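Local coordinates for protein Aac(6')-ib (Escherichia coli, PDB 2BUE) that probably transfers an acetyl group from acetyl-CoA to the 6'-amino group of aminoglycoside antibiotics such as kanamycin B, which confers resistance to them, at residues A[113-118]-A[147-152]; A[77-82]-A[93-98]; A[173-178]-A[187-192]. The protein carries 2 engineered substitutions. All coordinates share one frame; numbering follows the deposited sequence.

How the contacts relate
The contacts lie along one mixed sheet. Contact 2 pairs strands 78-85 and 88-97, contact 1 pairs 114-121 with 151-154, and contact 3 pairs 183-191 with an outermost strand, 173-180. Contacts 1 and 2 have centres 10 Å apart and share the ribostamycin site. Asp118 OD2 of contact 1 probably takes a hydrogen bond from Gln94 NE2 of contact 2 at 2.9 Å, and both residues bind the drug. Contact 3 follows contact 1 across the sheet, centres 12 Å apart, with Ile152 N 2.9 Å from Gln190 O. The Tyr187 side chain lies about 9 Å from ribostamycin and that of Met188 about 8 Å from coenzyme A. Contacts 2 and 3 do not touch, centres 18 Å apart.

Contact 1: A[113-118]-A[147-152]; sequences GVRGID and PEVTKI. With CA (calcium ion), chain D; RIO (ribostamycin), chain C.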
loop_
_atom_site.group_PDB
_atom_site.type_symbol
_atom_site.label_atom_id
_atom_site.label_comp_id
_atom_site.label_asym_id
_atom_site.label_seq_id
_atom_site.Cartn_x
_atom_site.Cartn_y
_atom_site.Cartn_z
ATOM N N GLY A 113 -8.936 -9.984 10.539
ATOM C CA GLY A 113 -9.384 -9.806 9.150
ATOM C C GLY A 113 -9.018 -8.455 8.541
ATOM O O GLY A 113 -9.210 -8.227 7.334
ATOM N N VAL A 114 -8.519 -7.544 9.382
ATOM C CA VAL A 114 -8.164 -6.210 8.905
ATOM C C VAL A 114 -6.824 -6.263 8.134
ATOM O O VAL A 114 -5.840 -6.837 8.625
ATOM C CB VAL A 114 -8.106 -5.181 10.068
ATOM C CG1 VAL A 114 -7.665 -3.816 9.536
ATOM C CG2 VAL A 114 -9.482 -5.080 10.749
ATOM N N ARG A 115 -6.807 -5.701 6.922
ATOM C CA ARG A 115 -5.594 -5.647 6.095
ATOM C C ARG A 115 -5.281 -4.191 5.805
ATOM O O ARG A 115 -6.208 -3.420 5.564
ATOM C CB ARG A 115 -5.785 -6.341 4.748
ATOM C CG ARG A 115 -6.176 -7.801 4.865
ATOM C CD ARG A 115 -4.941 -8.673 5.175
ATOM N NE ARG A 115 -5.366 -10.057 5.414
ATOM C CZ ARG A 115 -5.802 -10.506 6.589
ATOM N NH1 ARG A 115 -5.877 -9.695 7.649
ATOM N NH2 ARG A 115 -6.179 -11.771 6.711
ATOM N N GLY A 116 -4.002 -3.821 5.850
ATOM C CA GLY A 116 -3.642 -2.469 5.435
ATOM C C GLY A 116 -2.878 -2.524 4.129
ATOM O O GLY A 116 -2.367 -3.583 3.739
ATOM N N ILE A 117 -2.783 -1.386 3.465
ATOM C CA ILE A 117 -2.042 -1.293 2.210
ATOM C C ILE A 117 -1.141 -0.053 2.186
ATOM O O ILE A 117 -1.434 0.966 2.853
ATOM C CB ILE A 117 -2.985 -1.276 0.992
ATOM C CG1 ILE A 117 -3.978 -0.094 1.080
ATOM C CG2 ILE A 117 -3.770 -2.615 0.905
ATOM C CD1 ILE A 117 -4.786 0.145 -0.235
ATOM N N ASP A 118 -0.088 -0.159 1.383
ATOM C CA ASP A 118 0.805 0.986 1.070
ATOM C C ASP A 118 1.197 0.796 -0.381
ATOM O O ASP A 118 1.266 -0.337 -0.863
ATOM C CB ASP A 118 2.068 0.949 1.927
ATOM C CG ASP A 118 1.775 0.925 3.416
ATOM O OD1 ASP A 118 1.410 1.979 3.969
ATOM O OD2 ASP A 118 1.922 -0.156 4.010
ATOM N N PRO A 147 -11.956 -14.271 1.485
ATOM C CA PRO A 147 -13.185 -14.103 2.304
ATOM C C PRO A 147 -12.944 -13.828 3.793
ATOM O O PRO A 147 -13.869 -13.362 4.490
ATOM C CB PRO A 147 -13.952 -15.429 2.096
ATOM C CG PRO A 147 -12.903 -16.380 1.645
ATOM C CD PRO A 147 -11.881 -15.618 0.877
ATOM N N GLU A 148 -11.718 -14.062 4.270
ATOM C CA GLU A 148 -11.385 -13.797 5.662
ATOM C C GLU A 148 -11.205 -12.290 5.951
ATOM O O GLU A 148 -11.198 -11.868 7.109
ATOM C CB GLU A 148 -10.114 -14.531 6.018
ATOM C CG GLU A 148 -10.287 -16.024 6.053
ATOM C CD GLU A 148 -9.034 -16.689 6.554
ATOM O OE1 GLU A 148 -8.353 -16.107 7.417
ATOM O OE2 GLU A 148 -8.715 -17.769 6.072
ATOM N N VAL A 149 -11.017 -11.520 4.890
ATOM C CA VAL A 149 -10.703 -10.083 5.040
ATOM C C VAL A 149 -11.989 -9.296 5.299
ATOM O O VAL A 149 -12.975 -9.446 4.581
ATOM C CB VAL A 149 -9.981 -9.572 3.782
ATOM C CG1 VAL A 149 -9.885 -8.030 3.831
ATOM C CG2 VAL A 149 -8.599 -10.234 3.658
ATOM N N THR A 150 -11.968 -8.436 6.317
ATOM C CA THR A 150 -13.191 -7.747 6.776
ATOM C C THR A 150 -13.214 -6.256 6.434
ATOM O O THR A 150 -14.278 -5.650 6.244
ATOM C CB THR A 150 -13.306 -7.855 8.298
ATOM O OG1 THR A 150 -12.071 -7.430 8.906
ATOM C CG2 THR A 150 -13.616 -9.322 8.697
ATOM N N LYS A 151 -12.019 -5.685 6.346
ATOM C CA LYS A 151 -11.885 -4.229 6.212
ATOM C C LYS A 151 -10.469 -3.936 5.752
ATOM O O LYS A 151 -9.547 -4.655 6.153
ATOM C CB LYS A 151 -12.085 -3.592 7.602
ATOM C CG LYS A 151 -11.987 -2.063 7.591
ATOM C CD LYS A 151 -12.464 -1.509 8.935
ATOM C CE LYS A 151 -11.439 -1.724 10.036
ATOM N NZ LYS A 151 -11.984 -1.345 11.417
ATOM N N ILE A 152 -10.315 -2.944 4.876
ATOM C CA ILE A 152 -8.969 -2.524 4.490
ATOM C C ILE A 152 -8.723 -1.159 5.092
ATOM O O ILE A 152 -9.639 -0.344 5.181
ATOM C CB ILE A 152 -8.773 -2.524 2.971
ATOM C CG1 ILE A 152 -9.205 -3.885 2.392
ATOM C CG2 ILE A 152 -7.315 -2.218 2.606
ATOM C CD1 ILE A 152 -9.370 -3.876 0.898
HETATM CA CA CA D . -8.340 -18.863 4.128
HETATM O O1 RIO C . 7.856 -0.619 3.611
HETATM C C1 RIO C . 8.165 -1.963 4.008
HETATM C C2 RIO C . 8.666 -1.938 5.458
HETATM O O2 RIO C . 8.081 -0.853 6.207
HETATM C C3 RIO C . 6.895 -1.316 6.873
HETATM O O3 RIO C . 5.713 -0.795 6.230
HETATM C C4 RIO C . 4.802 -0.075 7.151
HETATM C C5 RIO C . 3.806 -1.043 7.853
HETATM O O4 RIO C . 4.506 -1.974 8.660
HETATM C C6 RIO C . 2.734 -0.332 8.698
HETATM N N1 RIO C . 1.742 -1.343 9.167
HETATM C C7 RIO C . 2.003 0.741 7.847
HETATM C C8 RIO C . 3.020 1.744 7.261
HETATM N N2 RIO C . 2.272 2.799 6.522
HETATM C C9 RIO C . 4.050 1.013 6.331
HETATM O O5 RIO C . 5.023 2.035 5.968
HETATM C C10 RIO C . 5.444 1.967 4.605
HETATM O O6 RIO C . 4.560 2.670 3.766
HETATM C C11 RIO C . 4.549 4.134 3.919
HETATM C C12 RIO C . 3.639 4.674 2.790
HETATM N N3 RIO C . 2.222 4.481 3.133
HETATM C C13 RIO C . 5.987 4.724 3.801
HETATM O O7 RIO C . 5.917 6.132 4.129
HETATM C C14 RIO C . 6.944 3.990 4.773
HETATM O O8 RIO C . 8.299 4.520 4.727
HETATM C C15 RIO C . 6.915 2.473 4.522
HETATM N N4 RIO C . 7.761 1.739 5.463
HETATM C C16 RIO C . 6.981 -2.864 6.860
HETATM O O9 RIO C . 7.035 -3.281 8.215
HETATM C C17 RIO C . 8.370 -3.175 6.274
HETATM O O10 RIO C . 9.316 -3.213 7.379
HETATM O O HOH W 1 -6.534 -14.110 5.428
HETATM O O HOH W 2 -7.325 -16.834 3.286
HETATM O O HOH W 3 -7.986 -20.828 5.473
HETATM O O HOH W 4 -10.315 -20.260 4.706
#
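Arg115 and Ile152 form a parallel bridge between strands 114-121 and 151-154, with CA atoms 4.9 Å apart. Arg115 N gives a nearly straight bond to Lys151 O (3.0 Å, 169° at the hydrogen). Thr150 N binds Gly113 O where the segments first meet. These are the two neighbouring parallel strands of the GNAT fold, linked through helix 131-144 in a beta-alpha-beta crossover. Arg115 lies obliquely across Val149. Its CG touches Val149 CG2 at 3.6 Å, and the same methyl sits over one face of the guanidinium. The chain bends at chi2 (-79°), which lets NH1 turn back to Val114 O and also to Pro112 O. Ile117 and Ile152 meet through their CG2 methyls, and both side chains reach helix 131-144. On the other face of the sheet, the Val114 and Lys151 side chains lie side by side, CG2 against CE (3.9 Å). At the far end Asp118 OD1 accepts from N2 and N3 of ribostamycin, each at 2.8 Å. Near Glu148, a water accepts from Arg115 NH2 at 2.7 Å and bonds weakly to Glu148 OE1. Glu148 OE2 binds a calcium ion at 2.3 Å, with three waters on the same metal.

Contact 2: A[77-82]-A[93-98]; sequences SVTPYI and AQSYVA. With RIO (ribostamycin), chain C.
Tyr81 and Ser95 meet through their hydroxyls on the tightly packed face of an antiparallel hairpin. Residues 78-82 and 93-97, from strands 78-85 and 88-97, run antiparallel at 157°. Tyr81 pairs with Ala93 and Thr79 with Ser95, both as hydrogen-bonded pairs with two backbone bonds each. The shortest of these is Tyr81 N to Ala93 O, at 2.7 Å. Tyr81 OH and Ser95 OG are also 2.7 Å apart, and either may be the donor. The serine comes in at the edge of the phenol ring, near its plane. Ser95 OG sits between its backbone N and carbonyl carbon (chi1 60°), and this turns it to the phenol. The bond joins two buried polar groups.

On the opposite face Gln94 and Tyr96 line the ribostamycin pocket, with Val78 packed beside them. Val78 CG2 packs on Tyr96 CB at 3.8 Å, while its CG1 lies against the Gln94 side chain. Gln94 extends beyond CG, and NE2 donates to ribostamycin O3 at 3.2 Å. NE2 also bonds to Asp118 OD2, which itself lies in the pocket. OE1 is bonded to Tyr92 OH, so both ends of the amide are held. The drug's N1 lies 3.2 Å above one face of the Tyr96 ring, toward the rim, and Tyr96 OH bonds to Gln153.

The packing is looser at the open end, away from the turn, where Ser77 and Val97 are partly exposed. Ser77 CB and Val97 CB come nearest, at 3.9 Å. One backbone bond runs beside them, from Val97 N to Ser77 O.

Helix 131-144 covers Tyr81, Ala93 and Ser95 through its leucines Leu139, Leu142 and Leu143. Strand 26-30 flanks strand 78-85, and strand 114-121 flanks strand 88-97.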
loop_
_atom_site.group_PDB
_atom_site.type_symbol
_atom_site.label_atom_id
_atom_site.label_comp_id
_atom_site.label_asym_id
_atom_site.label_seq_id
_atom_site.Cartn_x
_atom_site.Cartn_y
_atom_site.Cartn_z
ATOM N N SER A 77 4.227 -10.222 8.386
ATOM C CA SER A 77 2.877 -10.322 7.829
ATOM C C SER A 77 2.649 -9.308 6.695
ATOM O O SER A 77 1.526 -8.836 6.497
ATOM C CB SER A 77 1.821 -10.175 8.942
ATOM O OG SER A 77 1.860 -11.305 9.808
ATOM N N VAL A 78 3.706 -9.046 5.924
ATOM C CA VAL A 78 3.639 -8.149 4.788
ATOM C C VAL A 78 3.830 -8.927 3.495
ATOM O O VAL A 78 4.770 -9.753 3.360
ATOM C CB VAL A 78 4.719 -7.005 4.893
ATOM C CG1 VAL A 78 4.739 -6.136 3.617
ATOM C CG2 VAL A 78 4.482 -6.132 6.147
ATOM N N THR A 79 2.950 -8.648 2.541
ATOM C CA THR A 79 3.018 -9.254 1.208
ATOM C C THR A 79 3.276 -8.189 0.150
ATOM O O THR A 79 2.473 -7.254 0.005
ATOM C CB THR A 79 1.696 -9.997 0.876
ATOM O OG1 THR A 79 1.440 -10.988 1.877
ATOM C CG2 THR A 79 1.749 -10.641 -0.506
ATOM N N PRO A 80 4.402 -8.315 -0.580
ATOM C CA PRO A 80 4.763 -7.343 -1.622
ATOM C C PRO A 80 4.242 -7.691 -3.005
ATOM O O PRO A 80 4.271 -8.878 -3.415
ATOM C CB PRO A 80 6.303 -7.377 -1.611
ATOM C CG PRO A 80 6.637 -8.844 -1.295
ATOM C CD PRO A 80 5.455 -9.349 -0.407
ATOM N N TYR A 81 3.798 -6.659 -3.729
ATOM C CA TYR A 81 3.310 -6.791 -5.105
ATOM C C TYR A 81 4.018 -5.820 -6.051
ATOM O O TYR A 81 4.457 -4.741 -5.624
ATOM C CB TYR A 81 1.807 -6.464 -5.195
ATOM C CG TYR A 81 0.967 -7.157 -4.167
ATOM C CD1 TYR A 81 0.528 -8.467 -4.362
ATOM C CD2 TYR A 81 0.620 -6.501 -2.987
ATOM C CE1 TYR A 81 -0.244 -9.117 -3.379
ATOM C CE2 TYR A 81 -0.153 -7.119 -1.993
ATOM C CZ TYR A 81 -0.567 -8.436 -2.196
ATOM O OH TYR A 81 -1.348 -9.037 -1.236
ATOM N N ILE A 82 4.087 -6.201 -7.324
ATOM C CA ILE A 82 4.443 -5.284 -8.392
ATOM C C ILE A 82 3.179 -5.000 -9.201
ATOM O O ILE A 82 2.466 -5.931 -9.606
ATOM C CB ILE A 82 5.593 -5.818 -9.303
ATOM C CG1 ILE A 82 6.861 -6.051 -8.466
ATOM C CG2 ILE A 82 5.818 -4.816 -10.472
ATOM C CD1 ILE A 82 7.474 -4.779 -7.839
ATOM N N ALA A 93 3.404 -2.234 -4.395
ATOM C CA ALA A 93 2.393 -2.159 -3.349
ATOM C C ALA A 93 2.649 -3.257 -2.327
ATOM O O ALA A 93 3.405 -4.213 -2.588
ATOM C CB ALA A 93 0.971 -2.267 -3.945
ATOM N N GLN A 94 2.044 -3.106 -1.164
ATOM C CA GLN A 94 2.123 -4.164 -0.156
ATOM C C GLN A 94 0.827 -4.184 0.618
ATOM O O GLN A 94 0.165 -3.136 0.759
ATOM C CB GLN A 94 3.321 -3.967 0.776
ATOM C CG GLN A 94 3.324 -2.602 1.483
ATOM C CD GLN A 94 4.518 -2.417 2.403
ATOM O OE1 GLN A 94 5.642 -2.862 2.106
ATOM N NE2 GLN A 94 4.294 -1.711 3.505
ATOM N N SER A 95 0.436 -5.381 1.059
ATOM C CA SER A 95 -0.660 -5.519 2.002
ATOM C C SER A 95 -0.120 -6.164 3.283
ATOM O O SER A 95 0.873 -6.912 3.252
ATOM C CB SER A 95 -1.804 -6.362 1.425
ATOM O OG SER A 95 -1.369 -7.676 1.102
ATOM N N TYR A 96 -0.770 -5.907 4.410
ATOM C CA TYR A 96 -0.291 -6.459 5.667
ATOM C C TYR A 96 -1.461 -6.821 6.565
ATOM O O TYR A 96 -2.557 -6.234 6.452
ATOM C CB TYR A 96 0.737 -5.525 6.382
ATOM C CG TYR A 96 0.175 -4.150 6.682
ATOM C CD1 TYR A 96 -0.555 -3.931 7.863
ATOM C CD2 TYR A 96 0.372 -3.069 5.794
ATOM C CE1 TYR A 96 -1.114 -2.681 8.153
ATOM C CE2 TYR A 96 -0.197 -1.789 6.099
ATOM C CZ TYR A 96 -0.929 -1.622 7.267
ATOM O OH TYR A 96 -1.501 -0.414 7.601
ATOM N N VAL A 97 -1.232 -7.810 7.428
ATOM C CA VAL A 97 -2.202 -8.126 8.472
ATOM C C VAL A 97 -1.964 -7.143 9.617
ATOM O O VAL A 97 -0.930 -7.184 10.283
ATOM C CB VAL A 97 -2.042 -9.599 8.963
ATOM C CG1 VAL A 97 -3.054 -9.886 10.106
ATOM C CG2 VAL A 97 -2.262 -10.562 7.778
ATOM N N ALA A 98 -2.944 -6.281 9.884
ATOM C CA ALA A 98 -2.746 -5.223 10.879
ATOM C C ALA A 98 -2.448 -5.778 12.299
ATOM O O ALA A 98 -1.549 -5.304 12.977
ATOM C CB ALA A 98 -3.958 -4.287 10.895
HETATM O O1 RIO C . 7.856 -0.619 3.611
HETATM C C1 RIO C . 8.165 -1.963 4.008
HETATM C C2 RIO C . 8.666 -1.938 5.458
HETATM O O2 RIO C . 8.081 -0.853 6.207
HETATM C C3 RIO C . 6.895 -1.316 6.873
HETATM O O3 RIO C . 5.713 -0.795 6.230
HETATM C C4 RIO C . 4.802 -0.075 7.151
HETATM C C5 RIO C . 3.806 -1.043 7.853
HETATM O O4 RIO C . 4.506 -1.974 8.660
HETATM C C6 RIO C . 2.734 -0.332 8.698
HETATM N N1 RIO C . 1.742 -1.343 9.167
HETATM C C7 RIO C . 2.003 0.741 7.847
HETATM C C8 RIO C . 3.020 1.744 7.261
HETATM N N2 RIO C . 2.272 2.799 6.522
HETATM C C9 RIO C . 4.050 1.013 6.331
HETATM O O5 RIO C . 5.023 2.035 5.968
HETATM C C10 RIO C . 5.444 1.967 4.605
HETATM O O6 RIO C . 4.560 2.670 3.766
HETATM C C11 RIO C . 4.549 4.134 3.919
HETATM C C12 RIO C . 3.639 4.674 2.790
HETATM N N3 RIO C . 2.222 4.481 3.133
HETATM C C13 RIO C . 5.987 4.724 3.801
HETATM O O7 RIO C . 5.917 6.132 4.129
HETATM C C14 RIO C . 6.944 3.990 4.773
HETATM O O8 RIO C . 8.299 4.520 4.727
HETATM C C15 RIO C . 6.915 2.473 4.522
HETATM N N4 RIO C . 7.761 1.739 5.463
HETATM C C16 RIO C . 6.981 -2.864 6.860
HETATM O O9 RIO C . 7.035 -3.281 8.215
HETATM C C17 RIO C . 8.370 -3.175 6.274
HETATM O O10 RIO C . 9.316 -3.213 7.379
#

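Contact 3: A[173-178]-A[187-192]; sequences ERQGTV and YMVQTR
This is an antiparallel hairpin contact at the edge of the sheet, largely at the surface, between an outermost strand, 173-180, and strand 183-191. Glu173 and Val189 bond in both directions, with Glu173 N to Val189 O at 2.8 Å. Farther on, Gln175 N binds Tyr187 O, and Tyr187 N binds Gly176 O, also at 2.8 Å. The register slips by one residue between Arg174 and Gly176, so this is a beta bulge. Gln175 and Gly176 both lie opposite Tyr187, and the psi of -49° at Gln175 fits the first position of a classic bulge. The Gln175 side chain bends at chi2 (-55°) and folds back over its own strand. NE2 then donates to Glu173 O at 3.0 Å. That oxygen also takes Val189 N, from the opposite face of its carbonyl plane. The Gln175 side chain crosses that of Val189 at about a right angle, with NE2 3.6 Å from Val189 CG2.

Gln175 CB comes to the edge of the Tyr187 ring, 4.0 Å from CD2. Val178 CG1 packs on Tyr187 CB at 3.8 Å. Tyr187 OH bonds to Gln153. On the other face Arg174 and Met188 lie side by side, with Arg174 CG 3.8 Å from Met188 CE. Arg174 NE makes a salt bridge to Glu168 of helix 161-169, and Met188 packs on Tyr167 of the same helix. Past the paired region, Thr191 is the N-cap of helix 192-197, with OG1 bonded to Ala194 N.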
loop_
_atom_site.group_PDB
_atom_site.type_symbol
_atom_site.label_atom_id
_atom_site.label_comp_id
_atom_site.label_asym_id
_atom_site.label_seq_id
_atom_site.Cartn_x
_atom_site.Cartn_y
_atom_site.Cartn_z
ATOM N N GLU A 173 -12.558 5.934 3.395
ATOM C CA GLU A 173 -13.102 7.084 4.132
ATOM C C GLU A 173 -12.193 7.463 5.282
ATOM O O GLU A 173 -11.770 6.606 6.054
ATOM C CB GLU A 173 -14.521 6.790 4.618
ATOM C CG GLU A 173 -15.472 6.656 3.412
ATOM C CD GLU A 173 -16.921 6.334 3.758
ATOM O OE1 GLU A 173 -17.290 6.216 4.957
ATOM O OE2 GLU A 173 -17.704 6.185 2.790
ATOM N N ARG A 174 -11.895 8.763 5.382
ATOM C CA ARG A 174 -11.098 9.281 6.502
ATOM C C ARG A 174 -11.837 9.096 7.837
ATOM O O ARG A 174 -13.005 9.463 7.965
ATOM C CB ARG A 174 -10.739 10.764 6.282
ATOM C CG ARG A 174 -9.711 10.993 5.198
ATOM C CD ARG A 174 -9.320 12.475 5.096
ATOM N NE ARG A 174 -9.877 13.101 3.901
ATOM C CZ ARG A 174 -9.568 14.331 3.476
ATOM N NH1 ARG A 174 -8.741 15.105 4.168
ATOM N NH2 ARG A 174 -10.078 14.788 2.348
ATOM N N GLN A 175 -11.152 8.506 8.808
ATOM C CA GLN A 175 -11.708 8.300 10.137
ATOM C C GLN A 175 -11.222 9.320 11.155
ATOM O O GLN A 175 -12.012 9.852 11.936
ATOM C CB GLN A 175 -11.371 6.885 10.633
ATOM C CG GLN A 175 -11.901 5.791 9.721
ATOM C CD GLN A 175 -13.393 5.922 9.505
ATOM O OE1 GLN A 175 -14.173 5.914 10.466
ATOM N NE2 GLN A 175 -13.803 6.056 8.253
ATOM N N GLY A 176 -9.919 9.527 11.211
ATOM C CA GLY A 176 -9.344 10.468 12.180
ATOM C C GLY A 176 -7.837 10.313 12.227
ATOM O O GLY A 176 -7.257 9.527 11.460
ATOM N N THR A 177 -7.216 11.041 13.152
ATOM C CA THR A 177 -5.784 11.028 13.302
ATOM C C THR A 177 -5.382 9.991 14.325
ATOM O O THR A 177 -5.930 9.952 15.444
ATOM C CB THR A 177 -5.277 12.442 13.728
ATOM O OG1 THR A 177 -5.669 13.377 12.712
ATOM C CG2 THR A 177 -3.749 12.461 13.892
ATOM N N VAL A 178 -4.398 9.172 13.955
ATOM C CA VAL A 178 -3.845 8.192 14.869
ATOM C C VAL A 178 -2.323 8.297 14.996
ATOM O O VAL A 178 -1.633 8.709 14.030
ATOM C CB VAL A 178 -4.257 6.753 14.429
ATOM C CG1 VAL A 178 -5.783 6.615 14.430
ATOM C CG2 VAL A 178 -3.681 6.424 13.049
ATOM N N TYR A 187 -5.971 7.954 9.515
ATOM C CA TYR A 187 -6.472 6.583 9.426
ATOM C C TYR A 187 -7.678 6.561 8.482
ATOM O O TYR A 187 -8.657 7.297 8.671
ATOM C CB TYR A 187 -6.877 6.111 10.807
ATOM C CG TYR A 187 -7.155 4.645 10.833
ATOM C CD1 TYR A 187 -6.134 3.712 10.549
ATOM C CD2 TYR A 187 -8.427 4.179 11.137
ATOM C CE1 TYR A 187 -6.395 2.324 10.586
ATOM C CE2 TYR A 187 -8.706 2.791 11.161
ATOM C CZ TYR A 187 -7.693 1.885 10.870
ATOM O OH TYR A 187 -8.000 0.541 10.869
ATOM N N MET A 188 -7.601 5.718 7.450
ATOM C CA MET A 188 -8.663 5.619 6.446
ATOM C C MET A 188 -9.073 4.163 6.289
ATOM O O MET A 188 -8.225 3.285 6.330
ATOM C CB MET A 188 -8.158 6.132 5.095
ATOM C CG MET A 188 -7.685 7.608 5.171
ATOM S SD MET A 188 -7.163 8.227 3.574
ATOM C CE MET A 188 -8.702 8.365 2.682
ATOM N N VAL A 189 -10.358 3.923 6.061
ATOM C CA VAL A 189 -10.843 2.540 5.946
ATOM C C VAL A 189 -11.871 2.372 4.833
ATOM O O VAL A 189 -12.558 3.326 4.419
ATOM C CB VAL A 189 -11.421 1.995 7.302
ATOM C CG1 VAL A 189 -10.432 2.114 8.457
ATOM C CG2 VAL A 189 -12.775 2.627 7.640
ATOM N N GLN A 190 -11.989 1.127 4.373
ATOM C CA GLN A 190 -13.032 0.701 3.453
ATOM C C GLN A 190 -13.492 -0.684 3.936
ATOM O O GLN A 190 -12.700 -1.616 3.954
ATOM C CB GLN A 190 -12.470 0.606 2.040
ATOM C CG GLN A 190 -13.521 0.330 1.005
ATOM C CD GLN A 190 -13.031 0.423 -0.425
ATOM O OE1 GLN A 190 -11.891 0.871 -0.728
ATOM N NE2 GLN A 190 -13.906 0.038 -1.335
ATOM N N THR A 191 -14.750 -0.812 4.360
ATOM C CA THR A 191 -15.259 -2.092 4.879
ATOM C C THR A 191 -15.734 -2.985 3.733
ATOM O O THR A 191 -16.041 -2.506 2.647
ATOM C CB THR A 191 -16.470 -1.888 5.824
ATOM O OG1 THR A 191 -17.556 -1.318 5.074
ATOM C CG2 THR A 191 -16.083 -0.964 7.023
ATOM N N ARG A 192 -15.850 -4.286 4.007
ATOM C CA ARG A 192 -16.365 -5.194 3.004
ATOM C C ARG A 192 -17.781 -4.790 2.628
ATOM O O ARG A 192 -18.111 -4.824 1.469
ATOM C CB ARG A 192 -16.338 -6.639 3.495
ATOM C CG ARG A 192 -16.904 -7.601 2.444
ATOM C CD ARG A 192 -16.841 -9.045 2.916
ATOM N NE ARG A 192 -15.467 -9.557 2.955
ATOM C CZ ARG A 192 -14.796 -10.017 1.893
ATOM N NH1 ARG A 192 -15.350 -10.012 0.680
ATOM N NH2 ARG A 192 -13.532 -10.440 2.048
#